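Local structure of N-acetylglucosamine-6-phosphate deacetylase (Mycobacterium smegmatis, 6FV4) at residues Gly67-His72 and Asn353-Leu358; Pro140-Leu145 and Val202-Ala207; Glu253-Gly258 and Ile281-Ala286; Gln326-Ala331 and Ser344-Gln349. The protein probably catalyses the metal-dependent removal of the acetyl group from N-acetylglucosamine-6-phosphate in carbohydrate metabolism. The protein carries 1 engineered substitution. One frame throughout, in Å; residues are numbered along the deposited sequence. Where two conformers were deposited one is given.

All four contacts fall within one amidohydrolase region, whose core is a (beta/alpha)8-type barrel. Contact 1 joins strand 63-76 to the end of helix 339-357, shared with contact 4, and along the chain encloses the other three, in series. Contacts 1, 3 and 4 form one connected core, their centres about 12 to 13 Å apart, with Asp70 hydrogen-bonded to Thr282, Phe68 packed on Phe328, and Val327 against Val256. Contact 2 stands apart, its centre about 22 Å from that of contact 1, yet its His204 binds cadmium and His72 of contact 1 binds zinc; the metals lie 3.6 Å apart and share Glu138, so both serve one two-metal site, with Ala283 of contact 3 beside it.

Contact 1. Residues Gly67-His72 and Asn353-Leu358; sequences GFVDTH and NPARAL. With ZN (zinc ion), chain H.
Strand 68-71 and helix 353-357 pass with their axes 8.0 Å apart and their N-to-C directions at 50°, and the backbones come nearest at Val69 and Ala355, whose CA atoms are 6.3 Å apart. This is the strand-against-helix packing of the (beta/alpha)8-type barrel of metal-dependent amidohydrolases, formed here between a strand from the start of the family region and a helix from near its end. No hydrogen bond links the two segments, so the fit is made by van der Waals contact. Side chains alternate along the strand: Val69 and Thr71 point to the helix, Phe68 and Asp70 away from it. The pyrrolidine ring of Pro354 lies between the first two: its CG rests 3.5 Å from Val69 O, and its CB meets Thr71 CG2 at 3.6 Å, the two side chains crossing nearly at a right angle. With CG1 placed opposite the backbone N (chi1 -180°), Val69 turns that methyl to the start of the next residue, 3.9 Å from Ala355 N and near its CB. At the end of the helix, Leu358 spreads both methyls against Thr71, and CD2 approaches Thr71 CB to 3.9 Å. One residue beyond Thr71, the chain turns a corner and delivers His72 to the metal site. His72 and His74 form the His-X-His pair that, with Glu138, binds the zinc. Glu253 accepts a hydrogen bond from His72 ND1 and so steadies the ring, leaving His72 NE2 to bind zinc at 2.1 Å.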
# COMPACT_ATOMS: atom_id res chain seq x y z
N GLY B 67 -23.86 -15.72 0.51
CA GLY B 67 -24.41 -14.68 1.37
C GLY B 67 -23.31 -13.78 1.90
O GLY B 67 -22.18 -14.21 2.15
N PHE B 68 -23.64 -12.49 2.06
CA PHE B 68 -22.68 -11.56 2.63
C PHE B 68 -22.50 -11.83 4.12
O PHE B 68 -23.44 -12.23 4.82
CB PHE B 68 -23.13 -10.11 2.41
CG PHE B 68 -23.32 -9.73 0.94
CD1 PHE B 68 -24.46 -9.04 0.54
CD2 PHE B 68 -22.37 -10.04 -0.01
CE1 PHE B 68 -24.65 -8.67 -0.79
CE2 PHE B 68 -22.56 -9.67 -1.36
CZ PHE B 68 -23.70 -8.99 -1.73
N VAL B 69 -21.26 -11.64 4.60
CA VAL B 69 -20.85 -11.89 5.97
C VAL B 69 -20.39 -10.55 6.54
O VAL B 69 -19.24 -10.15 6.33
CB VAL B 69 -19.74 -12.94 6.06
CG1 VAL B 69 -19.34 -13.18 7.52
CG2 VAL B 69 -20.17 -14.24 5.38
N ASP B 70 -21.28 -9.85 7.24
CA ASP B 70 -20.96 -8.54 7.82
C ASP B 70 -20.48 -8.73 9.25
O ASP B 70 -21.27 -9.09 10.13
CB ASP B 70 -22.18 -7.62 7.76
CG ASP B 70 -21.82 -6.16 8.01
OD1 ASP B 70 -22.74 -5.31 7.93
OD2 ASP B 70 -20.63 -5.86 8.28
N THR B 71 -19.19 -8.51 9.47
CA THR B 71 -18.58 -8.82 10.76
C THR B 71 -18.43 -7.60 11.66
O THR B 71 -17.77 -7.70 12.71
CB THR B 71 -17.21 -9.48 10.56
OG1 THR B 71 -16.37 -8.64 9.76
CG2 THR B 71 -17.38 -10.83 9.86
N HIS B 72 -19.03 -6.47 11.32
CA HIS B 72 -18.87 -5.28 12.15
C HIS B 72 -20.01 -4.34 11.77
O HIS B 72 -19.93 -3.65 10.74
CB HIS B 72 -17.50 -4.65 11.93
CG HIS B 72 -17.27 -3.37 12.69
ND1 HIS B 72 -16.01 -2.84 12.88
CD2 HIS B 72 -18.12 -2.51 13.28
CE1 HIS B 72 -16.10 -1.71 13.56
NE2 HIS B 72 -17.38 -1.49 13.82
N ASN B 353 -13.32 -13.90 3.15
CA ASN B 353 -12.32 -13.35 4.06
C ASN B 353 -12.90 -13.03 5.43
O ASN B 353 -12.24 -13.34 6.43
CB ASN B 353 -11.68 -12.09 3.46
CG ASN B 353 -11.02 -12.37 2.11
OD1 ASN B 353 -10.83 -13.52 1.74
ND2 ASN B 353 -10.66 -11.31 1.38
N PRO B 354 -14.05 -12.36 5.55
CA PRO B 354 -14.54 -12.04 6.90
C PRO B 354 -14.97 -13.26 7.68
O PRO B 354 -14.78 -13.30 8.90
CB PRO B 354 -15.71 -11.08 6.64
CG PRO B 354 -16.08 -11.27 5.23
CD PRO B 354 -14.85 -11.68 4.51
N ALA B 355 -15.58 -14.25 7.02
CA ALA B 355 -15.98 -15.45 7.74
C ALA B 355 -14.76 -16.19 8.26
O ALA B 355 -14.76 -16.71 9.39
CB ALA B 355 -16.82 -16.36 6.84
N ARG B 356 -13.70 -16.23 7.45
CA ARG B 356 -12.47 -16.90 7.85
C ARG B 356 -11.77 -16.15 8.97
O ARG B 356 -11.28 -16.76 9.93
CB ARG B 356 -11.55 -17.04 6.62
CG ARG B 356 -10.34 -17.92 6.83
CD ARG B 356 -9.44 -17.88 5.62
NE ARG B 356 -9.10 -16.50 5.28
CZ ARG B 356 -9.22 -15.98 4.06
NH1 ARG B 356 -9.66 -16.72 3.05
NH2 ARG B 356 -8.87 -14.72 3.85
N ALA B 357 -11.71 -14.82 8.88
CA ALA B 357 -11.05 -14.05 9.93
C ALA B 357 -11.72 -14.26 11.29
O ALA B 357 -11.04 -14.28 12.32
CB ALA B 357 -11.05 -12.56 9.57
N LEU B 358 -13.03 -14.40 11.31
CA LEU B 358 -13.76 -14.53 12.56
C LEU B 358 -14.00 -15.98 12.98
O LEU B 358 -14.63 -16.21 14.01
CB LEU B 358 -15.10 -13.80 12.48
CG LEU B 358 -14.88 -12.39 13.05
CD1 LEU B 358 -14.16 -11.50 12.03
CD2 LEU B 358 -16.17 -11.76 13.50
ZN ZN H . -18.16 0.23 14.78

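Contact 2. Residues Pro140-Leu145 and Val202-Ala207; sequences PWLSTL and VGHTEA. With CD (cadmium ion), chain J.
Glu206 OE2 has three polar partners: the Thr144 hydroxyl, a water and Arg146, the last by a salt bridge. Thr144 OG1 donates to Glu206 OE2 over 2.6 Å, and OE2 receives it on the lone pair turned away from the other carboxylate oxygen. The water lies 2.8 Å from Glu206 OE2 and also takes the N-H of Leu145, so the carboxylate ties down the end of the 140-145 loop. In the backbone, Ser143 N donates to His204 O at 2.9 Å with an N-H...O angle of 161°, which ties the two loops together at this point.

The imidazole of His204 is then held by apolar groups. Leu142 CD1 lies over one ring face, 4.0 Å from the centroid and 28° off the normal, a CH-pi contact. Thr144 turns its hydroxyl opposite the backbone N (chi1 -170°), which leaves its methyl directed to the histidine; Thr144 CG2 stands 3.8 Å from His204 ND1 in an oblique approach. A second water accepts from His204 ND1 at 2.8 Å and donates to Thr144 O at 3.1 Å. Water and metal, bound at the two ring nitrogens, together set the rotation of the ring, His204 NE2 binding cadmium at 2.3 Å. Glu138, His150 and His225 also bind this ion. Here Leu142 and Thr144 of the neighbouring loop pack against the ligand; a metal-binding histidine just after a barrel strand, in this case strand 199-202, is characteristic of the amidohydrolase metal centre.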
# COMPACT_ATOMS: atom_id res chain seq x y z
N PRO B 140 -14.64 -1.39 25.56
CA PRO B 140 -14.17 -0.07 25.98
C PRO B 140 -12.66 0.11 26.02
O PRO B 140 -12.18 1.17 26.45
CB PRO B 140 -14.74 0.03 27.40
CG PRO B 140 -14.58 -1.37 27.90
CD PRO B 140 -14.81 -2.29 26.72
N TRP B 141 -11.90 -0.89 25.61
CA TRP B 141 -10.44 -0.84 25.77
C TRP B 141 -9.77 -0.18 24.57
O TRP B 141 -8.81 -0.68 23.95
CB TRP B 141 -9.95 -2.26 26.02
CG TRP B 141 -10.74 -2.81 27.18
CD1 TRP B 141 -10.81 -2.29 28.44
CD2 TRP B 141 -11.60 -3.96 27.18
NE1 TRP B 141 -11.64 -3.04 29.22
CE2 TRP B 141 -12.15 -4.07 28.48
CE3 TRP B 141 -11.97 -4.90 26.21
CZ2 TRP B 141 -13.03 -5.09 28.83
CZ3 TRP B 141 -12.84 -5.90 26.55
CH2 TRP B 141 -13.37 -5.99 27.86
N LEU B 142 -10.29 1.01 24.27
CA LEU B 142 -9.88 1.86 23.16
C LEU B 142 -9.13 3.08 23.67
O LEU B 142 -9.09 3.37 24.87
CB LEU B 142 -11.10 2.29 22.35
CG LEU B 142 -12.10 1.19 21.98
CD1 LEU B 142 -13.21 1.75 21.12
CD2 LEU B 142 -11.40 0.01 21.29
N SER B 143 -8.51 3.80 22.73
CA SER B 143 -7.76 5.00 23.09
C SER B 143 -7.58 5.94 21.91
O SER B 143 -6.45 6.15 21.46
CB SER B 143 -6.39 4.62 23.66
OG SER B 143 -5.85 5.70 24.41
N THR B 144 -8.66 6.50 21.39
CA THR B 144 -8.51 7.59 20.43
C THR B 144 -9.62 8.61 20.65
O THR B 144 -10.71 8.28 21.14
CB THR B 144 -8.50 7.11 18.97
OG1 THR B 144 -8.12 8.19 18.12
CG2 THR B 144 -9.88 6.63 18.54
N LEU B 145 -9.30 9.86 20.32
CA LEU B 145 -10.27 10.94 20.32
C LEU B 145 -10.60 11.40 18.91
O LEU B 145 -11.33 12.39 18.74
CB LEU B 145 -9.75 12.12 21.15
CG LEU B 145 -9.25 11.78 22.56
CD1 LEU B 145 -8.98 13.05 23.38
CD2 LEU B 145 -10.25 10.86 23.28
N VAL B 202 -7.22 -4.72 16.17
CA VAL B 202 -6.57 -3.46 16.50
C VAL B 202 -7.41 -2.33 15.91
O VAL B 202 -7.80 -2.39 14.74
CB VAL B 202 -5.12 -3.39 15.98
CG1 VAL B 202 -4.57 -1.97 16.09
CG2 VAL B 202 -4.23 -4.31 16.74
N GLY B 203 -7.69 -1.31 16.71
CA GLY B 203 -8.54 -0.23 16.25
C GLY B 203 -8.59 0.86 17.30
O GLY B 203 -8.11 0.70 18.43
N HIS B 204 -9.17 1.99 16.90
CA HIS B 204 -9.45 3.12 17.79
C HIS B 204 -8.24 3.47 18.65
O HIS B 204 -8.30 3.50 19.88
CB HIS B 204 -10.67 2.83 18.66
CG HIS B 204 -11.95 3.04 17.94
ND1 HIS B 204 -12.70 4.19 18.08
CD2 HIS B 204 -12.60 2.27 17.04
CE1 HIS B 204 -13.76 4.12 17.30
NE2 HIS B 204 -13.72 2.96 16.65
N THR B 205 -7.12 3.75 17.97
CA THR B 205 -5.84 3.74 18.64
C THR B 205 -4.92 4.79 18.04
O THR B 205 -4.99 5.11 16.86
CB THR B 205 -5.20 2.34 18.54
OG1 THR B 205 -3.87 2.38 19.07
CG2 THR B 205 -5.17 1.87 17.09
N GLU B 206 -4.07 5.33 18.91
CA GLU B 206 -2.95 6.19 18.57
C GLU B 206 -1.62 5.44 18.65
O GLU B 206 -0.57 6.07 18.80
CB GLU B 206 -2.94 7.42 19.50
CG GLU B 206 -4.24 8.23 19.47
CD GLU B 206 -4.51 8.85 18.11
OE1 GLU B 206 -3.54 9.20 17.40
OE2 GLU B 206 -5.70 8.99 17.74
N ALA B 207 -1.65 4.11 18.56
CA ALA B 207 -0.45 3.31 18.69
C ALA B 207 0.53 3.59 17.56
O ALA B 207 0.14 3.92 16.44
CB ALA B 207 -0.79 1.82 18.68
CD CD J . -15.54 2.63 15.23
O HOH W 1 -12.46 5.91 20.28
O HOH W 2 -6.66 10.67 19.79
O HOH W 3 -15.65 5.02 14.23

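Contact 3. Residues Glu253-Gly258 and Ile281-Ala286. Engineered in segment 281-286: Ala283 (natural residue Asp).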
# COMPACT_ATOMS: atom_id res chain seq x y z
N GLU B 253 -10.25 -4.75 7.95
CA GLU B 253 -11.59 -4.28 7.64
C GLU B 253 -11.49 -2.97 6.90
O GLU B 253 -10.63 -2.14 7.19
CB GLU B 253 -12.42 -4.05 8.92
CG GLU B 253 -12.75 -5.27 9.76
CD GLU B 253 -13.54 -4.89 11.02
OE1 GLU B 253 -13.76 -3.66 11.26
OE2 GLU B 253 -13.93 -5.81 11.78
N MET B 254 -12.40 -2.76 5.96
CA MET B 254 -12.50 -1.44 5.37
C MET B 254 -13.97 -1.13 5.14
O MET B 254 -14.72 -1.98 4.65
CB MET B 254 -11.69 -1.35 4.04
CG MET B 254 -11.65 0.03 3.46
SD MET B 254 -10.32 0.29 2.25
CE MET B 254 -8.86 -0.14 3.19
N ILE B 255 -14.38 0.08 5.50
CA ILE B 255 -15.72 0.57 5.18
C ILE B 255 -15.64 1.22 3.80
O ILE B 255 -15.13 2.34 3.66
CB ILE B 255 -16.25 1.56 6.21
CG1 ILE B 255 -16.24 0.96 7.62
CG2 ILE B 255 -17.66 2.00 5.83
CD1 ILE B 255 -16.34 2.00 8.73
N VAL B 256 -16.15 0.54 2.78
CA VAL B 256 -16.16 1.07 1.42
C VAL B 256 -17.57 1.52 1.08
O VAL B 256 -18.27 0.90 0.27
CB VAL B 256 -15.63 0.03 0.43
CG1 VAL B 256 -15.34 0.66 -0.92
CG2 VAL B 256 -14.35 -0.59 0.99
N ASP B 257 -18.02 2.60 1.73
CA ASP B 257 -19.27 3.25 1.37
C ASP B 257 -19.05 4.51 0.53
O ASP B 257 -20.02 5.19 0.19
CB ASP B 257 -20.09 3.59 2.63
CG ASP B 257 -19.35 4.53 3.57
OD1 ASP B 257 -18.18 4.86 3.28
OD2 ASP B 257 -19.94 4.94 4.61
N GLY B 258 -17.80 4.82 0.17
CA GLY B 258 -17.48 6.03 -0.55
C GLY B 258 -17.20 7.23 0.32
O GLY B 258 -16.71 8.25 -0.19
N ILE B 281 -16.92 -4.35 5.40
CA ILE B 281 -17.85 -4.23 6.51
C ILE B 281 -18.70 -3.00 6.26
O ILE B 281 -18.37 -2.15 5.42
CB ILE B 281 -17.15 -4.12 7.89
CG1 ILE B 281 -16.31 -2.85 7.93
CG2 ILE B 281 -16.31 -5.37 8.21
CD1 ILE B 281 -16.04 -2.31 9.32
N THR B 282 -19.81 -2.90 6.97
CA THR B 282 -20.64 -1.71 6.89
C THR B 282 -20.40 -0.73 8.02
O THR B 282 -20.51 0.48 7.81
CB THR B 282 -22.13 -2.08 6.88
OG1 THR B 282 -22.50 -2.73 8.12
CG2 THR B 282 -22.45 -2.99 5.68
N ALA B 283 -20.10 -1.24 9.23
CA ALA B 283 -20.22 -0.47 10.46
C ALA B 283 -21.57 0.23 10.53
O ALA B 283 -21.68 1.34 11.05
CB ALA B 283 -19.06 0.53 10.59
N ALA B 284 -22.60 -0.41 10.00
CA ALA B 284 -23.90 0.24 9.84
C ALA B 284 -24.50 0.65 11.18
O ALA B 284 -24.48 -0.12 12.14
CB ALA B 284 -24.87 -0.69 9.13
N MET B 285 -25.04 1.87 11.24
CA MET B 285 -25.72 2.29 12.45
C MET B 285 -27.23 2.16 12.27
O MET B 285 -27.73 1.80 11.20
CB MET B 285 -25.32 3.71 12.87
CG MET B 285 -25.45 4.80 11.83
SD MET B 285 -27.07 5.57 11.73
CE MET B 285 -27.37 6.04 13.44
N ALA B 286 -27.96 2.41 13.37
CA ALA B 286 -29.37 2.04 13.43
C ALA B 286 -30.23 2.72 12.38
O ALA B 286 -31.30 2.20 12.07
CB ALA B 286 -29.93 2.32 14.83
O HOH W 4 -17.23 -1.99 3.14
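Ile281 threads its side chain between Glu253 and Ile255. From CB it divides: CG2 rests on the methylenes of Glu253, 3.9 Å from Glu253 CG, while CG1, set between the backbone N and the carbonyl carbon (chi1 63°), approaches Ile255 CG1 to 3.8 Å and also passes Met254 O. The tip, Ile281 CD1, wedges in furthest, 3.3 Å from Glu253 OE1 and 3.7 Å from Ile255 CG1. That carboxylate oxygen has its polar partners outside the pair: besides its bond to the zinc ligand His72, it accepts from His225 N. Further out than its CG1, Ile255 touches with CD1 the CB of Ala283, an engineered residue (aspartate in the natural protein), at 3.6 Å; the natural residue is predicted to be the catalytic proton donor/acceptor.

The backbones are linked only loosely: Ile281 N donates a weak bond of 3.3 Å to Met254 O. A water fills in, donating to Met254 O and to Ile281 O (2.6 Å to the latter) and accepting from Val256 N.

The contact joins the ends of the neighbouring parallel strands 251-255 and 278-281 of the barrel, with strand 63-76 against Ile281 and helix 263-273 against Met254 and Val256.

Contact 4. Residues Gln326-Ala331 and Ser344-Gln349; sequences QVFRLA and SLAVRQ
Phe328 carries this contact, bringing the CD1-CE1-CZ part of its ring to Ala346 and Val347. Its CG stands opposite the backbone N (chi1 -177°), which swings the ring out from helix 326-331 to the second helix although the CB itself does not aim there. Phe328 CE1 then comes within 3.4 Å of Ala346 CB, and Phe328 CD1 within 3.7 Å of the same methyl; the approach is oblique to the ring. Further along, Val347 and Phe328 run side by side and point the same way, with Val347 CG2 at 4.0 Å from Phe328 CE1. Val347 places this methyl beside its own backbone N, which is how a residue whose CB faces away from the partner helix still meets the ring.

The two segments belong to consecutive helices, 324-334 and 339-357, that form a roughly antiparallel helical hairpin: their local axes approach to 9.4 Å, with N-to-C directions at 143°. Where the backbones come closest two alanines face each other, Ala331 and Ala346, with CA atoms 6.1 Å and CB atoms 4.4 Å apart.

Gln349 completes the edge of the contact. Its chain is extended at chi2 (177°), and Gln349 OE1 ends 4.3 Å from Ala331 CB. The amide is anchored outside the hairpin, where Gln349 OE1 is hydrogen-bonded to Tyr266 OH of helix 263-273. Behind the phenyl ring, Phe68 of strand 63-76 packs on Phe328.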
# COMPACT_ATOMS: atom_id res chain seq x y z
N GLN B 326 -24.54 -2.42 -0.69
CA GLN B 326 -23.94 -1.21 -1.23
C GLN B 326 -22.42 -1.31 -1.26
O GLN B 326 -21.79 -0.89 -2.24
CB GLN B 326 -24.37 0.02 -0.41
CG GLN B 326 -25.81 0.45 -0.65
CD GLN B 326 -26.32 1.40 0.41
OE1 GLN B 326 -26.86 0.97 1.43
NE2 GLN B 326 -26.17 2.71 0.18
N VAL B 327 -21.80 -1.84 -0.21
CA VAL B 327 -20.34 -1.89 -0.21
C VAL B 327 -19.84 -2.91 -1.24
O VAL B 327 -18.81 -2.68 -1.89
CB VAL B 327 -19.78 -2.19 1.19
CG1 VAL B 327 -20.30 -1.15 2.19
CG2 VAL B 327 -20.12 -3.58 1.62
N PHE B 328 -20.56 -4.02 -1.42
CA PHE B 328 -20.22 -4.98 -2.46
C PHE B 328 -20.21 -4.31 -3.84
O PHE B 328 -19.25 -4.46 -4.61
CB PHE B 328 -21.23 -6.14 -2.45
CG PHE B 328 -20.92 -7.24 -3.45
CD1 PHE B 328 -20.03 -8.26 -3.14
CD2 PHE B 328 -21.54 -7.27 -4.69
CE1 PHE B 328 -19.76 -9.29 -4.06
CE2 PHE B 328 -21.27 -8.28 -5.61
CZ PHE B 328 -20.38 -9.30 -5.29
N ARG B 329 -21.27 -3.58 -4.16
CA ARG B 329 -21.39 -2.93 -5.46
C ARG B 329 -20.33 -1.84 -5.63
O ARG B 329 -19.76 -1.70 -6.71
CB ARG B 329 -22.80 -2.37 -5.61
CG ARG B 329 -23.16 -1.73 -6.93
CD ARG B 329 -24.67 -1.45 -7.03
NE ARG B 329 -25.25 -0.93 -5.78
CZ ARG B 329 -26.17 -1.56 -5.04
NH1 ARG B 329 -26.63 -2.75 -5.40
NH2 ARG B 329 -26.62 -0.99 -3.93
N LEU B 330 -20.02 -1.10 -4.56
CA LEU B 330 -18.94 -0.11 -4.63
C LEU B 330 -17.58 -0.78 -4.73
O LEU B 330 -16.69 -0.30 -5.44
CB LEU B 330 -19.01 0.83 -3.42
CG LEU B 330 -20.10 1.90 -3.50
CD1 LEU B 330 -20.23 2.70 -2.20
CD2 LEU B 330 -19.83 2.83 -4.72
N ALA B 331 -17.39 -1.90 -4.02
CA ALA B 331 -16.15 -2.66 -4.16
C ALA B 331 -15.92 -3.10 -5.60
O ALA B 331 -14.80 -2.99 -6.13
CB ALA B 331 -16.18 -3.87 -3.22
N SER B 344 -15.19 -11.56 -8.52
CA SER B 344 -14.49 -12.62 -7.81
C SER B 344 -13.75 -12.07 -6.60
O SER B 344 -13.72 -12.71 -5.53
CB SER B 344 -13.54 -13.34 -8.76
OG SER B 344 -14.28 -14.27 -9.54
N LEU B 345 -13.15 -10.89 -6.73
CA LEU B 345 -12.51 -10.27 -5.58
C LEU B 345 -13.54 -9.86 -4.54
O LEU B 345 -13.37 -10.12 -3.35
CB LEU B 345 -11.69 -9.07 -6.03
CG LEU B 345 -11.03 -8.26 -4.92
CD1 LEU B 345 -10.01 -9.12 -4.19
CD2 LEU B 345 -10.39 -6.99 -5.51
N ALA B 346 -14.63 -9.22 -4.98
CA ALA B 346 -15.64 -8.72 -4.05
C ALA B 346 -16.27 -9.87 -3.26
O ALA B 346 -16.56 -9.72 -2.07
CB ALA B 346 -16.70 -7.93 -4.81
N VAL B 347 -16.44 -11.04 -3.89
CA VAL B 347 -17.00 -12.18 -3.16
C VAL B 347 -16.04 -12.63 -2.06
O VAL B 347 -16.46 -12.97 -0.95
CB VAL B 347 -17.35 -13.32 -4.13
CG1 VAL B 347 -17.53 -14.63 -3.37
CG2 VAL B 347 -18.62 -12.99 -4.86
N ARG B 348 -14.74 -12.65 -2.34
CA ARG B 348 -13.77 -12.95 -1.29
C ARG B 348 -13.85 -11.92 -0.16
O ARG B 348 -13.85 -12.28 1.02
CB ARG B 348 -12.36 -12.97 -1.87
CG ARG B 348 -11.94 -14.31 -2.45
CD ARG B 348 -10.82 -14.13 -3.47
NE ARG B 348 -10.02 -15.35 -3.64
CZ ARG B 348 -10.29 -16.32 -4.51
NH1 ARG B 348 -11.33 -16.22 -5.32
NH2 ARG B 348 -9.50 -17.38 -4.58
N GLN B 349 -13.92 -10.63 -0.51
CA GLN B 349 -13.87 -9.60 0.52
C GLN B 349 -15.16 -9.50 1.32
O GLN B 349 -15.13 -9.06 2.48
CB GLN B 349 -13.55 -8.25 -0.11
CG GLN B 349 -12.16 -8.20 -0.71
CD GLN B 349 -11.89 -6.89 -1.38
OE1 GLN B 349 -12.83 -6.21 -1.81
NE2 GLN B 349 -10.61 -6.51 -1.47